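Local structure of PUM-HD domain-containing protein (Caenorhabditis elegans, 7CGF) at residues 42-47 with 80-85; 76-81 with 117-122; 125-130 with 160-165. The protein binds RNA through its Pumilio homology domain and probably recognises 3' untranslated regions of mRNAs. The protein carries 2 engineered substitutions. All blocks are in the same frame, centred on the assembly; numbering follows the deposited sequence.

Contact 1: 42-47 with 80-85. With nucleotides of chain B.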
loop_
_atom_site.group_PDB
_atom_site.type_symbol
_atom_site.label_atom_id
_atom_site.label_comp_id
_atom_site.label_asym_id
_atom_site.label_seq_id
_atom_site.Cartn_x
_atom_site.Cartn_y
_atom_site.Cartn_z
ATOM N N LYS A 42 11.479 16.308 -23.421
ATOM C CA LYS A 42 10.907 15.080 -23.970
ATOM C C LYS A 42 11.949 14.143 -24.564
ATOM O O LYS A 42 11.579 13.086 -25.099
ATOM C CB LYS A 42 9.846 15.410 -25.029
ATOM C CG LYS A 42 8.707 16.202 -24.448
ATOM C CD LYS A 42 7.629 16.546 -25.472
ATOM C CE LYS A 42 6.903 15.313 -25.959
ATOM N NZ LYS A 42 5.879 15.687 -26.982
ATOM N N ASP A 43 13.224 14.510 -24.491
ATOM C CA ASP A 43 14.330 13.723 -25.014
ATOM C C ASP A 43 15.061 13.040 -23.867
ATOM O O ASP A 43 15.217 13.627 -22.793
ATOM C CB ASP A 43 15.293 14.629 -25.781
ATOM C CG ASP A 43 16.421 13.869 -26.420
ATOM O OD1 ASP A 43 16.201 13.321 -27.524
ATOM O OD2 ASP A 43 17.521 13.834 -25.827
ATOM N N GLN A 44 15.493 11.796 -24.095
ATOM C CA GLN A 44 16.148 11.020 -23.039
ATOM C C GLN A 44 17.414 11.726 -22.563
ATOM O O GLN A 44 17.638 11.898 -21.354
ATOM C CB GLN A 44 16.448 9.612 -23.569
ATOM C CG GLN A 44 17.388 8.754 -22.743
ATOM C CD GLN A 44 16.711 8.229 -21.529
ATOM O OE1 GLN A 44 16.347 7.052 -21.458
ATOM N NE2 GLN A 44 16.497 9.108 -20.555
ATOM N N VAL A 45 18.228 12.189 -23.512
ATOM C CA VAL A 45 19.468 12.881 -23.174
ATOM C C VAL A 45 19.177 14.267 -22.619
ATOM O O VAL A 45 19.778 14.688 -21.624
ATOM C CB VAL A 45 20.384 12.966 -24.405
ATOM C CG1 VAL A 45 21.585 13.850 -24.092
ATOM C CG2 VAL A 45 20.804 11.586 -24.830
ATOM N N GLY A 46 18.282 15.010 -23.278
ATOM C CA GLY A 46 17.991 16.364 -22.837
ATOM C C GLY A 46 17.359 16.406 -21.461
ATOM O O GLY A 46 17.636 17.305 -20.665
ATOM N N SER A 47 16.472 15.458 -21.174
ATOM C CA SER A 47 15.828 15.450 -19.863
ATOM C C SER A 47 16.835 15.160 -18.768
ATOM O O SER A 47 16.786 15.772 -17.687
ATOM C CB SER A 47 14.701 14.431 -19.842
ATOM O OG SER A 47 14.122 14.404 -18.553
ATOM N N ASP A 80 4.681 12.667 -20.065
ATOM C CA ASP A 80 5.725 12.225 -20.972
ATOM C C ASP A 80 6.744 11.364 -20.236
ATOM O O ASP A 80 7.123 11.660 -19.095
ATOM C CB ASP A 80 6.440 13.407 -21.619
ATOM C CG ASP A 80 7.488 12.954 -22.598
ATOM O OD1 ASP A 80 7.107 12.500 -23.700
ATOM O OD2 ASP A 80 8.678 13.015 -22.264
ATOM N N ILE A 81 7.211 10.325 -20.932
ATOM C CA ILE A 81 8.110 9.313 -20.374
ATOM C C ILE A 81 9.369 9.943 -19.782
ATOM O O ILE A 81 9.896 9.460 -18.773
ATOM C CB ILE A 81 8.450 8.272 -21.462
ATOM C CG1 ILE A 81 9.372 7.175 -20.906
ATOM C CG2 ILE A 81 9.068 8.952 -22.705
ATOM C CD1 ILE A 81 9.640 6.047 -21.900
ATOM N N PHE A 82 9.887 11.008 -20.408
ATOM C CA PHE A 82 11.061 11.727 -19.915
ATOM C C PHE A 82 10.736 13.086 -19.323
ATOM O O PHE A 82 11.427 13.519 -18.390
ATOM C CB PHE A 82 12.086 11.905 -21.052
ATOM C CG PHE A 82 12.480 10.606 -21.690
ATOM C CD1 PHE A 82 12.891 9.535 -20.900
ATOM C CD2 PHE A 82 12.378 10.433 -23.068
ATOM C CE1 PHE A 82 13.233 8.323 -21.460
ATOM C CE2 PHE A 82 12.727 9.231 -23.647
ATOM C CZ PHE A 82 13.142 8.168 -22.862
ATOM N N GLY A 83 9.685 13.753 -19.811
ATOM C CA GLY A 83 9.348 15.075 -19.329
ATOM C C GLY A 83 8.777 15.088 -17.926
ATOM O O GLY A 83 8.877 16.111 -17.234
ATOM N N ASN A 84 8.198 13.975 -17.477
ATOM C CA ASN A 84 7.571 14.017 -16.168
ATOM C C ASN A 84 8.607 14.269 -15.077
ATOM O O ASN A 84 8.289 14.910 -14.071
ATOM C CB ASN A 84 6.761 12.729 -15.912
ATOM C CG ASN A 84 7.625 11.537 -15.523
ATOM O OD1 ASN A 84 7.887 11.301 -14.338
ATOM N ND2 ASN A 84 8.024 10.756 -16.512
ATOM N N TYR A 85 9.851 13.816 -15.276
ATOM C CA TYR A 85 10.890 14.047 -14.268
ATOM C C TYR A 85 11.245 15.518 -14.158
ATOM O O TYR A 85 11.575 15.997 -13.063
ATOM C CB TYR A 85 12.152 13.252 -14.598
ATOM C CG TYR A 85 11.917 11.785 -14.696
ATOM C CD1 TYR A 85 11.757 11.007 -13.560
ATOM C CD2 TYR A 85 11.825 11.176 -15.940
ATOM C CE1 TYR A 85 11.530 9.631 -13.670
ATOM C CE2 TYR A 85 11.598 9.843 -16.056
ATOM C CZ TYR A 85 11.440 9.072 -14.933
ATOM O OH TYR A 85 11.222 7.731 -15.089
ATOM P P A B 8 11.403 2.084 -16.627
ATOM O OP1 A B 8 11.448 0.947 -17.587
ATOM O OP2 A B 8 12.043 2.071 -15.276
ATOM O "O5'" A B 8 12.050 3.331 -17.359
ATOM C "C5'" A B 8 11.725 3.647 -18.702
ATOM C "C4'" A B 8 12.829 4.456 -19.326
ATOM O "O4'" A B 8 12.970 5.717 -18.604
ATOM C "C3'" A B 8 14.207 3.792 -19.291
ATOM O "O3'" A B 8 14.914 4.160 -20.474
ATOM C "C2'" A B 8 14.866 4.468 -18.095
ATOM O "O2'" A B 8 16.281 4.427 -18.099
ATOM C "C1'" A B 8 14.322 5.887 -18.240
ATOM N N9 A B 8 14.393 6.713 -17.029
ATOM C C8 A B 8 14.120 6.331 -15.748
ATOM N N7 A B 8 14.295 7.293 -14.865
ATOM C C5 A B 8 14.689 8.391 -15.638
ATOM C C6 A B 8 15.026 9.714 -15.325
ATOM N N6 A B 8 15.016 10.241 -14.095
ATOM N N1 A B 8 15.382 10.528 -16.346
ATOM C C2 A B 8 15.408 10.052 -17.595
ATOM N N3 A B 8 15.106 8.830 -18.001
ATOM C C4 A B 8 14.753 8.039 -16.974
ATOM P P U B 7 6.284 -0.042 -13.312
ATOM O OP1 U B 7 6.650 -1.038 -14.364
ATOM O OP2 U B 7 6.858 -0.129 -11.947
ATOM O "O5'" U B 7 6.647 1.411 -13.817
ATOM C "C5'" U B 7 7.995 1.804 -13.924
ATOM C "C4'" U B 7 8.100 2.968 -14.851
ATOM O "O4'" U B 7 7.621 4.158 -14.199
ATOM C "C3'" U B 7 9.505 3.325 -15.299
ATOM O "O3'" U B 7 9.877 2.516 -16.406
ATOM C "C2'" U B 7 9.404 4.817 -15.653
ATOM O "O2'" U B 7 9.136 4.968 -17.045
ATOM C "C1'" U B 7 8.180 5.286 -14.837
ATOM N N1 U B 7 8.418 6.343 -13.818
ATOM C C2 U B 7 8.268 7.645 -14.234
ATOM O O2 U B 7 8.036 7.911 -15.396
ATOM N N3 U B 7 8.448 8.614 -13.270
ATOM C C4 U B 7 8.746 8.382 -11.945
ATOM O O4 U B 7 8.871 9.331 -11.166
ATOM C C5 U B 7 8.856 7.003 -11.584
ATOM C C6 U B 7 8.691 6.047 -12.506
HETATM O O HOH W 1 9.079 11.817 -25.347
#

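Contact 2: 76-81 with 117-122. With nucleotides of chain B.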
loop_
_atom_site.group_PDB
_atom_site.type_symbol
_atom_site.label_atom_id
_atom_site.label_comp_id
_atom_site.label_asym_id
_atom_site.label_seq_id
_atom_site.Cartn_x
_atom_site.Cartn_y
_atom_site.Cartn_z
ATOM N N GLU A 76 1.881 19.069 -21.784
ATOM C CA GLU A 76 2.605 18.147 -22.644
ATOM C C GLU A 76 3.700 17.378 -21.906
ATOM O O GLU A 76 4.075 16.282 -22.342
ATOM C CB GLU A 76 3.209 18.903 -23.826
ATOM C CG GLU A 76 3.514 18.004 -24.997
ATOM C CD GLU A 76 3.926 18.786 -26.221
ATOM O OE1 GLU A 76 3.503 19.960 -26.341
ATOM O OE2 GLU A 76 4.674 18.228 -27.052
ATOM N N LEU A 77 4.201 17.908 -20.792
ATOM C CA LEU A 77 5.314 17.271 -20.112
ATOM C C LEU A 77 4.873 16.294 -19.038
ATOM O O LEU A 77 5.616 15.346 -18.745
ATOM C CB LEU A 77 6.222 18.322 -19.464
ATOM C CG LEU A 77 6.953 19.260 -20.437
ATOM C CD1 LEU A 77 7.702 20.325 -19.644
ATOM C CD2 LEU A 77 7.904 18.485 -21.336
ATOM N N VAL A 78 3.709 16.501 -18.409
ATOM C CA VAL A 78 3.437 15.733 -17.190
ATOM C C VAL A 78 3.240 14.250 -17.484
ATOM O O VAL A 78 3.619 13.410 -16.663
ATOM C CB VAL A 78 2.241 16.282 -16.386
ATOM C CG1 VAL A 78 2.610 17.603 -15.726
ATOM C CG2 VAL A 78 0.980 16.401 -17.249
ATOM N N ASP A 79 2.625 13.898 -18.616
ATOM C CA ASP A 79 2.503 12.483 -18.968
ATOM C C ASP A 79 3.484 12.083 -20.057
ATOM O O ASP A 79 3.169 11.231 -20.903
ATOM C CB ASP A 79 1.077 12.113 -19.383
ATOM C CG ASP A 79 0.807 10.618 -19.220
ATOM O OD1 ASP A 79 1.301 10.062 -18.224
ATOM O OD2 ASP A 79 0.136 9.987 -20.081
ATOM N N ASP A 80 4.681 12.667 -20.065
ATOM C CA ASP A 80 5.725 12.225 -20.972
ATOM C C ASP A 80 6.744 11.364 -20.236
ATOM O O ASP A 80 7.123 11.660 -19.095
ATOM C CB ASP A 80 6.440 13.407 -21.619
ATOM C CG ASP A 80 7.488 12.954 -22.598
ATOM O OD1 ASP A 80 7.107 12.500 -23.700
ATOM O OD2 ASP A 80 8.678 13.015 -22.264
ATOM N N ILE A 81 7.211 10.325 -20.932
ATOM C CA ILE A 81 8.110 9.313 -20.374
ATOM C C ILE A 81 9.369 9.943 -19.782
ATOM O O ILE A 81 9.896 9.460 -18.773
ATOM C CB ILE A 81 8.450 8.272 -21.462
ATOM C CG1 ILE A 81 9.372 7.175 -20.906
ATOM C CG2 ILE A 81 9.068 8.952 -22.705
ATOM C CD1 ILE A 81 9.640 6.047 -21.900
ATOM N N MET A 117 0.033 6.999 -16.430
ATOM C CA MET A 117 1.117 6.321 -15.727
ATOM C C MET A 117 2.281 7.251 -15.429
ATOM O O MET A 117 2.945 7.078 -14.407
ATOM C CB MET A 117 1.602 5.096 -16.495
ATOM C CG MET A 117 2.246 5.364 -17.823
ATOM S SD MET A 117 2.871 3.776 -18.482
ATOM C CE MET A 117 3.251 4.285 -20.160
ATOM N N TYR A 118 2.548 8.246 -16.282
ATOM C CA TYR A 118 3.616 9.180 -15.929
ATOM C C TYR A 118 3.097 10.372 -15.122
ATOM O O TYR A 118 3.709 10.750 -14.120
ATOM C CB TYR A 118 4.328 9.670 -17.197
ATOM C CG TYR A 118 4.873 8.553 -18.057
ATOM C CD1 TYR A 118 5.726 7.585 -17.532
ATOM C CD2 TYR A 118 4.546 8.480 -19.408
ATOM C CE1 TYR A 118 6.221 6.551 -18.330
ATOM C CE2 TYR A 118 5.031 7.442 -20.203
ATOM C CZ TYR A 118 5.873 6.499 -19.669
ATOM O OH TYR A 118 6.368 5.472 -20.462
ATOM N N ALA A 119 1.956 10.940 -15.510
ATOM C CA ALA A 119 1.436 12.113 -14.809
ATOM C C ALA A 119 1.060 11.801 -13.363
ATOM O O ALA A 119 1.182 12.669 -12.488
ATOM C CB ALA A 119 0.231 12.678 -15.563
ATOM N N CYS A 120 0.630 10.571 -13.073
ATOM C CA CYS A 120 0.298 10.264 -11.686
ATOM C C CYS A 120 1.531 10.311 -10.782
ATOM O O CYS A 120 1.391 10.510 -9.570
ATOM C CB CYS A 120 -0.402 8.897 -11.589
ATOM S SG CYS A 120 0.687 7.474 -11.541
ATOM N N ARG A 121 2.731 10.126 -11.340
ATOM C CA ARG A 121 3.950 10.263 -10.547
ATOM C C ARG A 121 4.220 11.721 -10.208
ATOM O O ARG A 121 4.755 12.017 -9.130
ATOM C CB ARG A 121 5.149 9.668 -11.293
ATOM C CG ARG A 121 4.912 8.268 -11.903
ATOM C CD ARG A 121 4.383 7.265 -10.865
ATOM N NE ARG A 121 5.393 6.828 -9.898
ATOM C CZ ARG A 121 6.148 5.737 -10.033
ATOM N NH1 ARG A 121 7.016 5.413 -9.089
ATOM N NH2 ARG A 121 6.028 4.964 -11.100
ATOM N N VAL A 122 3.882 12.633 -11.124
ATOM C CA VAL A 122 3.943 14.065 -10.816
ATOM C C VAL A 122 3.003 14.404 -9.667
ATOM O O VAL A 122 3.367 15.141 -8.740
ATOM C CB VAL A 122 3.610 14.901 -12.063
ATOM C CG1 VAL A 122 3.631 16.397 -11.706
ATOM C CG2 VAL A 122 4.610 14.596 -13.190
ATOM P P A B 6 1.394 -3.088 -10.358
ATOM O OP1 A B 6 0.598 -3.224 -11.598
ATOM O OP2 A B 6 2.643 -3.847 -10.129
ATOM O "O5'" A B 6 1.769 -1.544 -10.201
ATOM C "C5'" A B 6 3.003 -1.054 -10.708
ATOM C "C4'" A B 6 2.799 0.022 -11.748
ATOM O "O4'" A B 6 1.966 1.074 -11.214
ATOM C "C3'" A B 6 4.072 0.720 -12.189
ATOM O "O3'" A B 6 4.697 -0.000 -13.230
ATOM C "C2'" A B 6 3.600 2.110 -12.617
ATOM O "O2'" A B 6 3.159 2.092 -13.970
ATOM C "C1'" A B 6 2.388 2.333 -11.704
ATOM N N9 A B 6 2.664 3.206 -10.539
ATOM C C8 A B 6 2.032 4.404 -10.273
ATOM N N7 A B 6 2.455 4.989 -9.161
ATOM C C5 A B 6 3.427 4.113 -8.677
ATOM C C6 A B 6 4.261 4.147 -7.538
ATOM N N6 A B 6 4.232 5.132 -6.632
ATOM N N1 A B 6 5.126 3.133 -7.341
ATOM C C2 A B 6 5.165 2.133 -8.234
ATOM N N3 A B 6 4.438 1.986 -9.338
ATOM C C4 A B 6 3.567 3.009 -9.510
ATOM P P U B 7 6.284 -0.042 -13.312
ATOM O OP1 U B 7 6.650 -1.038 -14.364
ATOM O OP2 U B 7 6.858 -0.129 -11.947
ATOM O "O5'" U B 7 6.647 1.411 -13.817
ATOM C "C5'" U B 7 7.995 1.804 -13.924
ATOM C "C4'" U B 7 8.100 2.968 -14.851
ATOM O "O4'" U B 7 7.621 4.158 -14.199
ATOM C "C3'" U B 7 9.505 3.325 -15.299
ATOM O "O3'" U B 7 9.877 2.516 -16.406
ATOM C "C2'" U B 7 9.404 4.817 -15.653
ATOM O "O2'" U B 7 9.136 4.968 -17.045
ATOM C "C1'" U B 7 8.180 5.286 -14.837
ATOM N N1 U B 7 8.418 6.343 -13.818
ATOM C C2 U B 7 8.268 7.645 -14.234
ATOM O O2 U B 7 8.036 7.911 -15.396
ATOM N N3 U B 7 8.448 8.614 -13.270
ATOM C C4 U B 7 8.746 8.382 -11.945
ATOM O O4 U B 7 8.871 9.331 -11.166
ATOM C C5 U B 7 8.856 7.003 -11.584
ATOM C C6 U B 7 8.691 6.047 -12.506
#

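Contact 3: 125-130 with 160-165. With nucleotides of chain B.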
loop_
_atom_site.group_PDB
_atom_site.type_symbol
_atom_site.label_atom_id
_atom_site.label_comp_id
_atom_site.label_asym_id
_atom_site.label_seq_id
_atom_site.Cartn_x
_atom_site.Cartn_y
_atom_site.Cartn_z
ATOM N N LYS A 125 4.413 13.050 -6.384
ATOM C CA LYS A 125 5.514 13.893 -5.927
ATOM C C LYS A 125 4.984 15.172 -5.288
ATOM O O LYS A 125 5.443 15.572 -4.214
ATOM C CB LYS A 125 6.449 14.213 -7.102
ATOM C CG LYS A 125 7.605 15.187 -6.790
ATOM C CD LYS A 125 8.467 14.704 -5.638
ATOM C CE LYS A 125 9.057 13.330 -5.896
ATOM N NZ LYS A 125 10.112 13.404 -6.931
ATOM N N ALA A 126 4.010 15.820 -5.934
ATOM C CA ALA A 126 3.427 17.042 -5.377
ATOM C C ALA A 126 2.828 16.784 -3.995
ATOM O O ALA A 126 3.123 17.501 -3.029
ATOM C CB ALA A 126 2.381 17.600 -6.345
ATOM N N LEU A 127 2.016 15.728 -3.858
ATOM C CA LEU A 127 1.420 15.467 -2.549
ATOM C C LEU A 127 2.473 15.130 -1.502
ATOM O O LEU A 127 2.285 15.413 -0.309
ATOM C CB LEU A 127 0.397 14.332 -2.653
ATOM C CG LEU A 127 -0.851 14.655 -3.455
ATOM C CD1 LEU A 127 -1.683 13.386 -3.649
ATOM C CD2 LEU A 127 -1.686 15.757 -2.772
ATOM N N GLU A 128 3.567 14.495 -1.917
ATOM C CA GLU A 128 4.637 14.144 -0.995
ATOM C C GLU A 128 5.327 15.370 -0.417
ATOM O O GLU A 128 5.815 15.325 0.719
ATOM C CB GLU A 128 5.658 13.274 -1.725
ATOM C CG GLU A 128 6.950 13.001 -0.987
ATOM C CD GLU A 128 6.780 12.074 0.193
ATOM O OE1 GLU A 128 5.746 11.359 0.254
ATOM O OE2 GLU A 128 7.696 12.057 1.049
ATOM N N LYS A 129 5.374 16.466 -1.165
ATOM C CA LYS A 129 6.258 17.583 -0.826
ATOM C C LYS A 129 5.548 18.861 -0.398
ATOM O O LYS A 129 6.046 19.565 0.493
ATOM C CB LYS A 129 7.166 17.909 -2.012
ATOM C CG LYS A 129 8.074 16.748 -2.460
ATOM C CD LYS A 129 9.146 16.442 -1.439
ATOM C CE LYS A 129 10.114 15.382 -1.964
ATOM N NZ LYS A 129 11.221 15.091 -1.011
ATOM N N ILE A 130 4.412 19.197 -1.002
ATOM C CA ILE A 130 3.891 20.557 -0.895
ATOM C C ILE A 130 3.088 20.779 0.379
ATOM O O ILE A 130 2.687 19.832 1.072
ATOM C CB ILE A 130 3.051 20.932 -2.128
ATOM C CG1 ILE A 130 1.725 20.153 -2.154
ATOM C CG2 ILE A 130 3.872 20.752 -3.402
ATOM C CD1 ILE A 130 0.962 20.248 -3.485
ATOM N N GLN A 160 -3.474 6.718 -2.294
ATOM C CA GLN A 160 -2.699 6.261 -1.141
ATOM C C GLN A 160 -1.752 7.348 -0.652
ATOM O O GLN A 160 -1.593 7.538 0.560
ATOM C CB GLN A 160 -1.920 5.001 -1.483
ATOM C CG GLN A 160 -2.810 3.769 -1.568
ATOM C CD GLN A 160 -2.042 2.581 -2.096
ATOM O OE1 GLN A 160 -1.195 2.017 -1.399
ATOM N NE2 GLN A 160 -2.327 2.197 -3.341
ATOM N N LYS A 161 -1.102 8.062 -1.576
ATOM C CA LYS A 161 -0.223 9.153 -1.166
ATOM C C LYS A 161 -1.001 10.218 -0.408
ATOM O O LYS A 161 -0.514 10.759 0.592
ATOM C CB LYS A 161 0.474 9.765 -2.387
ATOM C CG LYS A 161 1.544 10.813 -2.047
ATOM C CD LYS A 161 2.683 10.199 -1.241
ATOM C CE LYS A 161 3.770 9.608 -2.125
ATOM N NZ LYS A 161 4.914 9.099 -1.305
ATOM N N ALA A 162 -2.215 10.536 -0.870
ATOM C CA ALA A 162 -3.038 11.512 -0.157
ATOM C C ALA A 162 -3.305 11.064 1.277
ATOM O O ALA A 162 -3.205 11.861 2.223
ATOM C CB ALA A 162 -4.357 11.729 -0.895
ATOM N N ILE A 163 -3.690 9.797 1.453
ATOM C CA ILE A 163 -3.975 9.281 2.793
ATOM C C ILE A 163 -2.729 9.311 3.660
ATOM O O ILE A 163 -2.808 9.561 4.873
ATOM C CB ILE A 163 -4.574 7.860 2.687
ATOM C CG1 ILE A 163 -5.951 7.927 2.026
ATOM C CG2 ILE A 163 -4.686 7.194 4.065
ATOM C CD1 ILE A 163 -6.423 6.575 1.464
ATOM N N GLU A 164 -1.562 9.069 3.060
ATOM C CA GLU A 164 -0.315 9.056 3.816
ATOM C C GLU A 164 0.098 10.455 4.275
ATOM O O GLU A 164 0.639 10.608 5.378
ATOM C CB GLU A 164 0.790 8.442 2.957
ATOM C CG GLU A 164 0.653 6.944 2.764
ATOM C CD GLU A 164 1.516 6.431 1.615
ATOM O OE1 GLU A 164 2.249 7.246 0.995
ATOM O OE2 GLU A 164 1.444 5.216 1.333
ATOM N N LYS A 165 -0.136 11.482 3.452
ATOM C CA LYS A 165 0.537 12.772 3.607
ATOM C C LYS A 165 -0.381 13.924 3.987
ATOM O O LYS A 165 0.114 15.027 4.245
ATOM C CB LYS A 165 1.267 13.153 2.306
ATOM C CG LYS A 165 2.320 12.180 1.880
ATOM C CD LYS A 165 3.466 12.111 2.863
ATOM C CE LYS A 165 4.161 13.460 3.000
ATOM N NZ LYS A 165 5.541 13.298 3.552
ATOM P P G B 5 2.170 -7.708 -7.081
ATOM O OP1 G B 5 2.355 -7.855 -8.543
ATOM O OP2 G B 5 3.346 -7.801 -6.179
ATOM O "O5'" G B 5 1.480 -6.299 -6.789
ATOM C "C5'" G B 5 0.207 -5.971 -7.329
ATOM C "C4'" G B 5 -0.131 -4.513 -7.117
ATOM O "O4'" G B 5 0.020 -4.164 -5.720
ATOM C "C3'" G B 5 0.748 -3.515 -7.849
ATOM O "O3'" G B 5 0.329 -3.340 -9.185
ATOM C "C2'" G B 5 0.614 -2.251 -7.004
ATOM O "O2'" G B 5 -0.576 -1.550 -7.326
ATOM C "C1'" G B 5 0.463 -2.830 -5.599
ATOM N N9 G B 5 1.727 -2.827 -4.845
ATOM C C8 G B 5 2.769 -3.715 -4.954
ATOM N N7 G B 5 3.747 -3.457 -4.130
ATOM C C5 G B 5 3.319 -2.326 -3.444
ATOM C C6 G B 5 3.952 -1.581 -2.421
ATOM O O6 G B 5 5.061 -1.762 -1.899
ATOM N N1 G B 5 3.158 -0.518 -2.005
ATOM C C2 G B 5 1.912 -0.203 -2.491
ATOM N N2 G B 5 1.338 0.875 -1.934
ATOM N N3 G B 5 1.302 -0.884 -3.456
ATOM C C4 G B 5 2.068 -1.924 -3.875
#

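Contact 1: 42-47 with 80-85
Gln44 and Phe82 cross at about a right angle, the Gln44 backbone and CB lying over one face of the ring. Gln44 CB sits 3.9 Å from the Phe82 ring centroid, 20° off its normal, a CH-pi contact, and the opposite face is covered by CG2 of Ile81. Lys42 O meets the same ring at its edge, in plane, 3.4 Å from Phe82 CD2. With CG anti to the backbone N (chi1 167°) and a bend at chi2, the Gln44 chain runs past the ring toward the RNA, its amide plane turned 43° from the ring plane. There Gln44 NE2 donates a nearly straight bond to N3 of A8 of chain B (2.9 Å); the glutamine that packs on Phe82 also bonds the base. About one helical turn on, Ser47 OG donates to Phe82 O at 2.8 Å, approaching from above the carbonyl plane. At the other end the side chains of Lys42 and Asp80 also cross at about a right angle: Lys42 CE lies 3.6 Å from Asp80 OD1, while NZ goes on to a salt bridge with Glu76. A water donates to both Lys42 O and Asp80 OD1. Asp80 OD2 is gripped by two backbone donors, Gly83 N at 2.8 Å on its anti lone pair and Phe82 N from above the carboxylate plane, which fixes the carboxylate at the turn. The contact thus joins the starts of helices 44-56 and 83-89 in successive predicted Pumilio repeats, with helix 14-20 packed against Asp43 and Val45.

Contact 2: 76-81 with 117-122
Where two successive predicted Pumilio repeats join, next to the RNA-binding surface, the turn after helix 74-78 meets the start of helix 119-129, and Asp79 ties the two together. Asp79 OD1 takes two backbone N-H groups from residues 117-122: Ala119 N at 2.9 Å, on the anti side and 20° out of the carboxylate plane, and Tyr118 N, also at 2.9 Å, nearly along the C-O axis. A chi1 of -158° sets CG of Asp79 beside its own carbonyl carbon, from where the carboxylate reaches across to these donors, and its negative charge probably suits the N-terminal end of the helix. Tyr118 lies alongside Ile81, both side chains pointing the same way. Ile81 CA stands 3.6 Å from the Tyr118 ring centroid, 11° off the normal, a CH-pi contact over one face; Met117 CG covers the opposite face. Asp79 O comes to the ring edge, and Ile81 CG1 approaches Tyr118 OH at 3.5 Å. In Pumilio repeats, side chains from one helix of each unit recognise and stack on successive bases, and this contact lies beside that surface, with Tyr118 and Arg121 reaching the RNA: Tyr118 CD1 is 3.2 Å from O2 of U7 of chain B, and the guanidinium of Arg121 is sandwiched between U7 on one face and A6 of chain B on the other. Replacing Tyr118 by alanine is likely to leave Ile81 without the ring it packs on and to open a gap beside U7 of chain B. Val78 O makes a CA-H...O contact with Ala119 CA at 3.1 Å, while Val78 CG2 and Ala119 CB pack at 4.2 Å. Val78 CG1 likewise faces Val122 CG1, and Tyr113 of helix 110-113 touches both Val78 and Ala119.

Contact 3: 125-130 with 160-165
Glu128 meets Lys161 and Lys165 in a salt-bridge network that spans two neighbouring helices. Among the ionic contacts, the shorter is Lys161 NZ to Glu128 OE1 at 2.9 Å, a salt bridge that is also a hydrogen bond; the ammonium comes from above the carboxylate plane, 45° out of it. The second branch, Glu128 OE2, pairs with Lys165 NZ at 3.5 Å, so each oxygen of the one carboxylate faces a different lysine. Glu128 leaves its backbone with chi1 at 170° and then bends at chi2, which swings the carboxylate over to the lysines of the other helix. Lys161 is bent at chi2 and chi3, curling its ammonium back toward Glu128; Glu164 OE1 lies a long 4.0 Å from that same NZ, a second negative charge that would be expected to help hold it. Lys165, likewise bent at chi2 and chi3, brings its chain past the glutamate, with CD 3.5 Å from Glu128 OE1 and CE near Glu128 O.

Apolar packing lies beneath the charges. Leu127 CB touches Lys161 CG at 3.8 Å, the aliphatic part of Lys161 packing on Leu127, while Leu127 CD1 reaches Ala162 CB at 4.2 Å. Leu127 O meets Lys165 CB and is also bonded by Gln135.

On the same helix as Lys161, Gln160 OE1 accepts from N2 of G5 of chain B at 2.8 Å, with Arg200 as a further donor. The segments of helices 119-129 and 155-165 run almost parallel, 3° apart, with axes 9.2 Å apart at closest approach, as expected for successive, predicted Pumilio repeats stacked side by side; Leu139 of helix 132-142 touches Ala162, and helix 194-204 lies beyond Ile163.

Overall arrangement
Contacts 1 and 2 are continuous, their centres about 10 Å apart: they share Asp80 and Ile81, and a 2.8 Å salt bridge joins Lys42 NZ to Glu76 OE2. Contact 3 lies further along the chain, its centre about 16 Å from that of contact 2 and about 23 Å from that of contact 1, and it draws on the later part of helix 119-129, whose start serves contact 2. All three join consecutive predicted Pumilio repeats, and the bound RNA passes them in reverse order: A8 and U7 at contact 1, U7 and A6 at contact 2, G5 at contact 3. The strand therefore runs antiparallel to the protein chain, as in other Pumilio proteins.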